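Local coordinates for protein export chaperone SatS (Mycobacterium tuberculosis H37Rv, PDB 6DNM) that acts as an export chaperone for the SecA2 protein export pathway, probably by handling substrate proteins before they are exported, at residues R40-I50 / L126-E135; I18-G26 / V91-S102. One frame throughout, in Å; residues are numbered along the deposited sequence.

Interaction 1 of 2, residues R40-I50 / L126-E135; sequences RPIFLGRNGRI and LLRDIGDYSE
Tyr133, in the last turn of helix 126-134, sets one ring face against the backbone of Phe43, whose N lies 3.6 Å above the ring plane of Tyr133, offset toward the rim. With CG anti to the backbone N (chi1 172°), the ring leaves the helix on the side of the strand. Phe43 CB stands over its face, 4.2 Å from the centroid, a CH-pi contact. The Phe43 ring then turns its edge to the same aromatic system: the planes lie 62° apart and Phe43 CD2 comes within 3.5 Å of Tyr133 CG, which makes an offset edge-to-face pair. Ile50 reaches both rings, its CD1 3.7 Å above the centre of the Phe43 ring plane and its CG1 beside Tyr133 CE2. CD1 of Ile50 also packs on CG1 of Ile130.

Strand 40-43 is an outermost strand of a mixed four-stranded sheet, and the helix crosses it almost perpendicularly, at -83° with the axes 7.4 Å apart. Pro41 points at the helix: its CG touches Asp129 O at 3.4 Å and CB of Asp132 at 3.7 Å. Pro41 CB and CG lie against the carboxylate of Asp129, whose OD2 is hydrogen-bonded to the hydroxyl of Tyr36.

Beyond Phe43 the chain enters a type I' turn from Arg46 to Arg49, closed by reciprocal backbone bonds between those two residues. Gly48 of this turn passes close to the helix end, its CA 4.0 Å from CA of Ser134, and its carbonyl oxygen faces Ser134 CB. There the helix ends in a Schellman motif, with Glu135 at positive phi. The hydroxyl of Tyr133 reaches the backbone around Gly45, and its hydrogen bond goes to Asp70 OD2.

Interaction 2 of 2, residues I18-G26 / V91-S102; sequences IDPIQIMTG and VAVTDDNVYVLS
Strands 19-24 and 98-100 run parallel, their axes 4.8 Å apart and 14° from alignment, with Gln22, Ile23 and Met24 bridged to Val98, Tyr99 and Val100. The bonds zigzag between the chains: Gln22 N to Asn97 O (3.1 Å, 173° at the hydrogen), Tyr99 N to Gln22 O, and Met24 N to Tyr99 O (2.8 Å). Met24 O accepts the last strong bond, from Leu101 N at 2.8 Å, while the amide of Ser102 adds a weak one.

Strand 19-24 is internal and 98-100 outermost in the mixed sheet, so this parallel pair closes one side of it. Ile23 and Tyr99 share a face, over which helix 117-134 packs; Tyr99 carries its hydroxyl to Glu125 there, and the edge of its ring meets Ile21 CB at 4.1 Å. The other face bears Gln22, Met24, Val98 and Val100. On it Gln22 runs alongside Val98, both directed outward: a trans first torsion (chi1 -178°) and an extended chain carry Gln22 OE1 to 3.3 Å from Val98 CG1, while NE2 bonds to Tyr31 OH.

Before strand 98-100, residues 91-93 pass along Pro20, whose CG rests 3.3 Å from Ala92 O and whose CB touches Val91 CG1 and Val93 CG2. A water ties this region together, donating to Pro20 O at 2.7 Å and accepting from Thr94 N and Asn97 ND2. Just ahead of the strand, Thr94 OG1 donates to the syn side of Asp96 OD2, in the short 3-10 segment 95-96.

Interactions 1 and 2 have centres about 15 Å apart and reach the same mixed sheet, whose order is 40-43, 29-37, 19-24, 98-100. Interaction 1 uses the outermost strand 40-43 together with the hairpin of the second sheet, interaction 2 the other outermost strand with its inner neighbour. Along the chain the segments alternate: 18-26, 40-50, 91-102, then 126-135. Helix 117-134 connects the two sites, since Leu126 lies within interaction 1 yet its CB packs against Tyr99 CD1 (3.6 Å) and its CD2 approaches Ile23. The ring of Phe43 also touches Ile21. Apolar packing under one helix thus links the contacts at the two edges of the sheet across one face.

Interaction 1 of 2, residues R40-I50 / L126-E135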
loop_
_atom_site.group_PDB
_atom_site.type_symbol
_atom_site.label_atom_id
_atom_site.label_comp_id
_atom_site.label_asym_id
_atom_site.label_seq_id
_atom_site.Cartn_x
_atom_site.Cartn_y
_atom_site.Cartn_z
ATOM N N ARG A 40 -5.937 -5.167 12.060
ATOM C CA ARG A 40 -4.965 -4.099 11.900
ATOM C C ARG A 40 -3.908 -4.500 10.881
ATOM O O ARG A 40 -3.410 -5.632 10.901
ATOM C CB ARG A 40 -4.292 -3.772 13.236
ATOM C CG ARG A 40 -5.261 -3.176 14.251
ATOM C CD ARG A 40 -4.628 -3.005 15.615
ATOM N NE ARG A 40 -3.172 -2.967 15.549
ATOM C CZ ARG A 40 -2.410 -2.240 16.361
ATOM N NH1 ARG A 40 -2.969 -1.488 17.301
ATOM N NH2 ARG A 40 -1.089 -2.265 16.233
ATOM N N PRO A 41 -3.550 -3.602 9.972
ATOM C CA PRO A 41 -2.532 -3.939 8.973
ATOM C C PRO A 41 -1.145 -3.956 9.589
ATOM O O PRO A 41 -0.775 -3.065 10.358
ATOM C CB PRO A 41 -2.659 -2.814 7.942
ATOM C CG PRO A 41 -3.208 -1.662 8.722
ATOM C CD PRO A 41 -4.075 -2.236 9.808
ATOM N N ILE A 42 -0.374 -4.977 9.236
ATOM C CA ILE A 42 1.041 -5.049 9.590
ATOM C C ILE A 42 1.828 -5.254 8.303
ATOM O O ILE A 42 1.525 -6.165 7.523
ATOM C CB ILE A 42 1.368 -6.167 10.604
ATOM C CG1 ILE A 42 0.398 -6.158 11.793
ATOM C CG2 ILE A 42 2.792 -6.007 11.103
ATOM C CD1 ILE A 42 0.740 -7.177 12.866
ATOM N N PHE A 43 2.824 -4.405 8.073
ATOM C CA PHE A 43 3.670 -4.512 6.894
ATOM C C PHE A 43 5.026 -5.088 7.278
ATOM O O PHE A 43 5.426 -5.090 8.443
ATOM C CB PHE A 43 3.904 -3.138 6.256
ATOM C CG PHE A 43 2.693 -2.544 5.589
ATOM C CD1 PHE A 43 2.524 -2.637 4.216
ATOM C CD2 PHE A 43 1.756 -1.832 6.324
ATOM C CE1 PHE A 43 1.432 -2.064 3.600
ATOM C CE2 PHE A 43 0.657 -1.253 5.703
ATOM C CZ PHE A 43 0.499 -1.370 4.341
ATOM N N LEU A 44 5.736 -5.582 6.274
ATOM C CA LEU A 44 7.148 -5.884 6.424
ATOM C C LEU A 44 7.869 -4.573 6.699
ATOM O O LEU A 44 8.031 -3.742 5.802
ATOM C CB LEU A 44 7.654 -6.542 5.144
ATOM C CG LEU A 44 9.116 -6.960 5.129
ATOM C CD1 LEU A 44 9.346 -8.095 6.145
ATOM C CD2 LEU A 44 9.532 -7.386 3.715
ATOM N N GLY A 45 8.267 -4.360 7.942
ATOM C CA GLY A 45 8.819 -3.080 8.338
ATOM C C GLY A 45 9.036 -3.056 9.831
ATOM O O GLY A 45 8.832 -4.053 10.528
ATOM N N ARG A 46 9.454 -1.888 10.311
ATOM C CA ARG A 46 9.682 -1.692 11.734
ATOM C C ARG A 46 9.490 -0.221 12.052
ATOM O O ARG A 46 9.704 0.642 11.196
ATOM C CB ARG A 46 11.100 -2.120 12.144
ATOM C CG ARG A 46 12.193 -1.387 11.368
ATOM C CD ARG A 46 13.506 -2.167 11.325
ATOM N NE ARG A 46 14.604 -1.357 10.799
ATOM C CZ ARG A 46 15.018 -1.378 9.535
ATOM N NH1 ARG A 46 16.026 -0.605 9.153
ATOM N NH2 ARG A 46 14.427 -2.170 8.651
ATOM N N ASN A 47 9.070 0.053 13.287
ATOM C CA ASN A 47 8.940 1.425 13.785
ATOM C C ASN A 47 8.067 2.289 12.873
ATOM O O ASN A 47 8.370 3.455 12.607
ATOM C CB ASN A 47 10.310 2.058 14.034
ATOM C CG ASN A 47 11.181 1.210 14.947
ATOM O OD1 ASN A 47 10.710 0.699 15.959
ATOM N ND2 ASN A 47 12.452 1.052 14.587
ATOM N N GLY A 48 6.974 1.710 12.382
ATOM C CA GLY A 48 6.033 2.469 11.576
ATOM C C GLY A 48 6.468 2.811 10.167
ATOM O O GLY A 48 5.789 3.611 9.509
ATOM N N ARG A 49 7.571 2.242 9.679
ATOM C CA ARG A 49 8.017 2.460 8.307
ATOM C C ARG A 49 8.100 1.126 7.577
ATOM O O ARG A 49 8.568 0.125 8.131
ATOM C CB ARG A 49 9.373 3.179 8.249
ATOM C CG ARG A 49 9.395 4.577 8.880
ATOM C CD ARG A 49 10.265 5.559 8.081
ATOM N NE ARG A 49 11.669 5.162 8.022
ATOM C CZ ARG A 49 12.471 5.420 6.994
ATOM N NH1 ARG A 49 12.010 6.067 5.933
ATOM N NH2 ARG A 49 13.735 5.022 7.021
ATOM N N ILE A 50 7.647 1.133 6.331
ATOM C CA ILE A 50 7.487 -0.069 5.519
ATOM C C ILE A 50 8.748 -0.275 4.693
ATOM O O ILE A 50 9.153 0.614 3.937
ATOM C CB ILE A 50 6.272 0.087 4.591
ATOM C CG1 ILE A 50 4.996 0.314 5.410
ATOM C CG2 ILE A 50 6.162 -1.094 3.624
ATOM C CD1 ILE A 50 3.881 0.958 4.620
ATOM N N LEU A 126 -4.789 1.324 0.316
ATOM C CA LEU A 126 -3.395 1.292 0.763
ATOM C C LEU A 126 -3.096 2.435 1.723
ATOM O O LEU A 126 -2.437 2.234 2.749
ATOM C CB LEU A 126 -2.456 1.383 -0.440
ATOM C CG LEU A 126 -0.973 1.515 -0.072
ATOM C CD1 LEU A 126 -0.420 0.232 0.550
ATOM C CD2 LEU A 126 -0.173 1.921 -1.297
ATOM N N LEU A 127 -3.559 3.642 1.397
ATOM C CA LEU A 127 -3.272 4.805 2.235
ATOM C C LEU A 127 -3.779 4.604 3.656
ATOM O O LEU A 127 -3.073 4.901 4.626
ATOM C CB LEU A 127 -3.925 6.042 1.631
ATOM C CG LEU A 127 -3.346 6.553 0.324
ATOM C CD1 LEU A 127 -4.138 7.743 -0.172
ATOM C CD2 LEU A 127 -1.937 6.928 0.565
ATOM N N ARG A 128 -5.015 4.119 3.801
ATOM C CA ARG A 128 -5.555 3.882 5.137
ATOM C C ARG A 128 -4.730 2.839 5.875
ATOM O O ARG A 128 -4.468 2.983 7.076
ATOM C CB ARG A 128 -7.014 3.438 5.045
ATOM C CG ARG A 128 -7.928 4.445 4.394
ATOM C CD ARG A 128 -8.754 5.144 5.414
ATOM N NE ARG A 128 -9.814 5.933 4.797
ATOM C CZ ARG A 128 -10.286 7.057 5.317
ATOM N NH1 ARG A 128 -9.779 7.520 6.456
ATOM N NH2 ARG A 128 -11.260 7.711 4.702
ATOM N N ASP A 129 -4.302 1.785 5.171
ATOM C CA ASP A 129 -3.465 0.769 5.805
ATOM C C ASP A 129 -2.131 1.357 6.248
ATOM O O ASP A 129 -1.642 1.043 7.337
ATOM C CB ASP A 129 -3.219 -0.386 4.835
ATOM C CG ASP A 129 -4.385 -1.355 4.749
ATOM O OD1 ASP A 129 -5.340 -1.241 5.539
ATOM O OD2 ASP A 129 -4.329 -2.247 3.879
ATOM N N ILE A 130 -1.519 2.204 5.416
ATOM C CA ILE A 130 -0.247 2.820 5.795
ATOM C C ILE A 130 -0.439 3.739 6.990
ATOM O O ILE A 130 0.371 3.746 7.924
ATOM C CB ILE A 130 0.371 3.576 4.604
ATOM C CG1 ILE A 130 0.783 2.604 3.500
ATOM C CG2 ILE A 130 1.565 4.421 5.057
ATOM C CD1 ILE A 130 1.430 3.312 2.316
ATOM N N GLY A 131 -1.504 4.542 6.978
ATOM C CA GLY A 131 -1.770 5.402 8.117
ATOM C C GLY A 131 -1.976 4.618 9.398
ATOM O O GLY A 131 -1.450 4.982 10.453
ATOM N N ASP A 132 -2.723 3.514 9.318
ATOM C CA ASP A 132 -2.962 2.705 10.507
ATOM C C ASP A 132 -1.666 2.072 11.002
ATOM O O ASP A 132 -1.369 2.100 12.203
ATOM C CB ASP A 132 -3.994 1.618 10.198
ATOM C CG ASP A 132 -5.394 2.174 9.964
ATOM O OD1 ASP A 132 -5.611 3.398 10.118
ATOM O OD2 ASP A 132 -6.287 1.376 9.613
ATOM N N TYR A 133 -0.879 1.506 10.087
ATOM C CA TYR A 133 0.367 0.849 10.469
ATOM C C TYR A 133 1.363 1.845 11.051
ATOM O O TYR A 133 2.083 1.530 12.005
ATOM C CB TYR A 133 0.972 0.145 9.252
ATOM C CG TYR A 133 2.362 -0.406 9.507
ATOM C CD1 TYR A 133 2.556 -1.489 10.358
ATOM C CD2 TYR A 133 3.478 0.172 8.918
ATOM C CE1 TYR A 133 3.829 -1.990 10.596
ATOM C CE2 TYR A 133 4.749 -0.326 9.138
ATOM C CZ TYR A 133 4.921 -1.403 9.986
ATOM O OH TYR A 133 6.192 -1.892 10.204
ATOM N N SER A 134 1.418 3.051 10.491
ATOM C CA SER A 134 2.360 4.057 10.960
ATOM C C SER A 134 1.925 4.711 12.262
ATOM O O SER A 134 2.709 5.467 12.846
ATOM C CB SER A 134 2.542 5.143 9.899
ATOM O OG SER A 134 1.363 5.918 9.761
ATOM N N GLU A 135 0.698 4.450 12.719
ATOM C CA GLU A 135 0.157 5.054 13.938
ATOM C C GLU A 135 0.153 6.578 13.867
ATOM O O GLU A 135 0.290 7.264 14.881
ATOM C CB GLU A 135 0.856 4.537 15.201
ATOM C CG GLU A 135 0.716 3.037 15.382
ATOM C CD GLU A 135 1.332 2.551 16.674
ATOM O OE1 GLU A 135 0.950 1.458 17.144
ATOM O OE2 GLU A 135 2.196 3.267 17.224
#

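Interaction 2 of 2, residues I18-G26 / V91-S102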
loop_
_atom_site.group_PDB
_atom_site.type_symbol
_atom_site.label_atom_id
_atom_site.label_comp_id
_atom_site.label_asym_id
_atom_site.label_seq_id
_atom_site.Cartn_x
_atom_site.Cartn_y
_atom_site.Cartn_z
ATOM N N ILE A 18 -0.181 -13.899 4.428
ATOM C CA ILE A 18 0.557 -12.663 4.215
ATOM C C ILE A 18 0.591 -12.430 2.710
ATOM O O ILE A 18 0.832 -13.370 1.946
ATOM C CB ILE A 18 1.981 -12.774 4.806
ATOM C CG1 ILE A 18 1.912 -12.957 6.333
ATOM C CG2 ILE A 18 2.834 -11.572 4.435
ATOM C CD1 ILE A 18 3.205 -13.439 6.993
ATOM N N ASP A 19 0.320 -11.188 2.282
ATOM C CA ASP A 19 0.209 -10.873 0.865
ATOM C C ASP A 19 1.425 -10.103 0.388
ATOM O O ASP A 19 1.733 -9.037 0.942
ATOM C CB ASP A 19 -1.020 -9.987 0.595
ATOM C CG ASP A 19 -2.337 -10.710 0.746
ATOM O OD1 ASP A 19 -2.400 -11.940 0.550
ATOM O OD2 ASP A 19 -3.324 -10.012 1.049
ATOM N N PRO A 20 2.071 -10.541 -0.686
ATOM C CA PRO A 20 2.948 -9.627 -1.430
ATOM C C PRO A 20 2.109 -8.555 -2.101
ATOM O O PRO A 20 1.021 -8.822 -2.614
ATOM C CB PRO A 20 3.601 -10.538 -2.479
ATOM C CG PRO A 20 3.387 -11.961 -1.960
ATOM C CD PRO A 20 2.062 -11.898 -1.253
ATOM N N ILE A 21 2.603 -7.319 -2.061
ATOM C CA ILE A 21 1.905 -6.207 -2.693
ATOM C C ILE A 21 2.866 -5.445 -3.594
ATOM O O ILE A 21 4.085 -5.485 -3.414
ATOM C CB ILE A 21 1.214 -5.251 -1.685
ATOM C CG1 ILE A 21 2.246 -4.444 -0.900
ATOM C CG2 ILE A 21 0.271 -6.020 -0.750
ATOM C CD1 ILE A 21 1.614 -3.342 -0.039
ATOM N N GLN A 22 2.296 -4.741 -4.578
ATOM C CA GLN A 22 3.049 -3.901 -5.500
ATOM C C GLN A 22 2.565 -2.468 -5.351
ATOM O O GLN A 22 1.356 -2.217 -5.376
ATOM C CB GLN A 22 2.791 -4.351 -6.937
ATOM C CG GLN A 22 3.566 -3.580 -8.003
ATOM C CD GLN A 22 3.050 -3.872 -9.392
ATOM O OE1 GLN A 22 1.879 -3.627 -9.686
ATOM N NE2 GLN A 22 3.910 -4.422 -10.247
ATOM N N ILE A 23 3.496 -1.527 -5.203
ATOM C CA ILE A 23 3.161 -0.112 -5.075
ATOM C C ILE A 23 3.843 0.621 -6.215
ATOM O O ILE A 23 5.073 0.618 -6.305
ATOM C CB ILE A 23 3.612 0.476 -3.726
ATOM C CG1 ILE A 23 2.991 -0.283 -2.543
ATOM C CG2 ILE A 23 3.280 1.971 -3.672
ATOM C CD1 ILE A 23 3.620 0.061 -1.186
ATOM N N MET A 24 3.061 1.231 -7.094
ATOM C CA MET A 24 3.610 1.961 -8.226
ATOM C C MET A 24 3.452 3.458 -7.998
ATOM O O MET A 24 2.360 3.938 -7.679
ATOM C CB MET A 24 2.940 1.534 -9.536
ATOM C CG MET A 24 3.080 0.035 -9.814
ATOM S SD MET A 24 2.489 -0.470 -11.449
ATOM C CE MET A 24 3.713 0.272 -12.533
ATOM N N THR A 25 4.551 4.183 -8.127
ATOM C CA THR A 25 4.543 5.635 -8.104
ATOM C C THR A 25 5.084 6.135 -9.435
ATOM O O THR A 25 5.590 5.362 -10.251
ATOM C CB THR A 25 5.387 6.184 -6.946
ATOM O OG1 THR A 25 6.780 6.084 -7.277
ATOM C CG2 THR A 25 5.125 5.412 -5.655
ATOM N N GLY A 26 4.970 7.442 -9.665
ATOM C CA GLY A 26 5.431 7.993 -10.927
ATOM C C GLY A 26 6.889 7.714 -11.219
ATOM O O GLY A 26 7.291 7.738 -12.388
ATOM N N VAL A 91 7.559 -15.077 -5.246
ATOM C CA VAL A 91 6.793 -13.885 -4.914
ATOM C C VAL A 91 5.835 -13.609 -6.061
ATOM O O VAL A 91 6.242 -13.529 -7.226
ATOM C CB VAL A 91 7.719 -12.693 -4.645
ATOM C CG1 VAL A 91 6.904 -11.473 -4.245
ATOM C CG2 VAL A 91 8.713 -13.050 -3.558
ATOM N N ALA A 92 4.554 -13.506 -5.736
ATOM C CA ALA A 92 3.513 -13.270 -6.722
ATOM C C ALA A 92 2.512 -12.314 -6.103
ATOM O O ALA A 92 2.080 -12.522 -4.967
ATOM C CB ALA A 92 2.815 -14.586 -7.083
ATOM N N VAL A 93 2.162 -11.265 -6.840
ATOM C CA VAL A 93 1.204 -10.260 -6.397
ATOM C C VAL A 93 -0.087 -10.470 -7.180
ATOM O O VAL A 93 -0.079 -10.457 -8.415
ATOM C CB VAL A 93 1.751 -8.838 -6.610
ATOM C CG1 VAL A 93 0.741 -7.801 -6.154
ATOM C CG2 VAL A 93 3.084 -8.658 -5.892
ATOM N N THR A 94 -1.193 -10.665 -6.469
ATOM C CA THR A 94 -2.478 -10.773 -7.149
ATOM C C THR A 94 -2.983 -9.388 -7.554
ATOM O O THR A 94 -2.536 -8.358 -7.039
ATOM C CB THR A 94 -3.507 -11.482 -6.270
ATOM O OG1 THR A 94 -3.667 -10.750 -5.052
ATOM C CG2 THR A 94 -3.049 -12.904 -5.943
ATOM N N ASP A 95 -3.931 -9.377 -8.494
ATOM C CA ASP A 95 -4.345 -8.121 -9.119
ATOM C C ASP A 95 -4.968 -7.161 -8.112
ATOM O O ASP A 95 -4.860 -5.938 -8.273
ATOM C CB ASP A 95 -5.330 -8.382 -10.259
ATOM C CG ASP A 95 -4.667 -8.994 -11.493
ATOM O OD1 ASP A 95 -3.426 -9.155 -11.515
ATOM O OD2 ASP A 95 -5.399 -9.304 -12.458
ATOM N N ASP A 96 -5.610 -7.692 -7.071
ATOM C CA ASP A 96 -6.227 -6.876 -6.028
ATOM C C ASP A 96 -5.215 -6.291 -5.052
ATOM O O ASP A 96 -5.601 -5.501 -4.183
ATOM C CB ASP A 96 -7.288 -7.681 -5.268
ATOM C CG ASP A 96 -6.718 -8.923 -4.626
ATOM O OD1 ASP A 96 -6.982 -9.153 -3.430
ATOM O OD2 ASP A 96 -5.989 -9.663 -5.317
ATOM N N ASN A 97 -3.942 -6.656 -5.180
ATOM C CA ASN A 97 -2.879 -6.124 -4.337
ATOM C C ASN A 97 -1.923 -5.237 -5.122
ATOM O O ASN A 97 -0.763 -5.054 -4.724
ATOM C CB ASN A 97 -2.151 -7.263 -3.623
ATOM C CG ASN A 97 -2.985 -7.855 -2.531
ATOM O OD1 ASN A 97 -3.667 -7.132 -1.821
ATOM N ND2 ASN A 97 -2.964 -9.175 -2.405
ATOM N N VAL A 98 -2.410 -4.674 -6.224
ATOM C CA VAL A 98 -1.675 -3.721 -7.047
ATOM C C VAL A 98 -2.197 -2.327 -6.716
ATOM O O VAL A 98 -3.382 -2.034 -6.910
ATOM C CB VAL A 98 -1.846 -4.055 -8.538
ATOM C CG1 VAL A 98 -1.317 -2.937 -9.411
ATOM C CG2 VAL A 98 -1.140 -5.366 -8.859
ATOM N N TYR A 99 -1.322 -1.464 -6.211
ATOM C CA TYR A 99 -1.697 -0.138 -5.749
ATOM C C TYR A 99 -0.920 0.907 -6.532
ATOM O O TYR A 99 0.309 0.882 -6.550
ATOM C CB TYR A 99 -1.365 -0.008 -4.268
ATOM C CG TYR A 99 -2.128 -0.964 -3.391
ATOM C CD1 TYR A 99 -3.477 -0.769 -3.132
ATOM C CD2 TYR A 99 -1.507 -2.078 -2.830
ATOM C CE1 TYR A 99 -4.189 -1.639 -2.319
ATOM C CE2 TYR A 99 -2.213 -2.956 -2.012
ATOM C CZ TYR A 99 -3.556 -2.726 -1.762
ATOM O OH TYR A 99 -4.267 -3.589 -0.952
ATOM N N VAL A 100 -1.624 1.837 -7.165
ATOM C CA VAL A 100 -1.002 2.783 -8.088
ATOM C C VAL A 100 -1.291 4.192 -7.598
ATOM O O VAL A 100 -2.442 4.650 -7.643
ATOM C CB VAL A 100 -1.501 2.593 -9.532
ATOM C CG1 VAL A 100 -0.796 3.562 -10.484
ATOM C CG2 VAL A 100 -1.294 1.161 -9.974
ATOM N N LEU A 101 -0.247 4.893 -7.155
ATOM C CA LEU A 101 -0.354 6.317 -6.852
ATOM C C LEU A 101 -0.047 7.197 -8.057
ATOM O O LEU A 101 -0.454 8.370 -8.069
ATOM C CB LEU A 101 0.581 6.690 -5.695
ATOM C CG LEU A 101 0.373 5.908 -4.401
ATOM C CD1 LEU A 101 1.253 6.465 -3.290
ATOM C CD2 LEU A 101 -1.094 5.881 -3.972
ATOM N N SER A 102 0.631 6.642 -9.063
ATOM C CA SER A 102 1.071 7.371 -10.251
ATOM C C SER A 102 -0.067 8.128 -10.921
ATOM O O SER A 102 -1.130 7.568 -11.190
ATOM C CB SER A 102 1.626 6.360 -11.250
ATOM O OG SER A 102 2.445 5.424 -10.591
HETATM O O HOH W 1 -0.822 -10.588 -3.547
#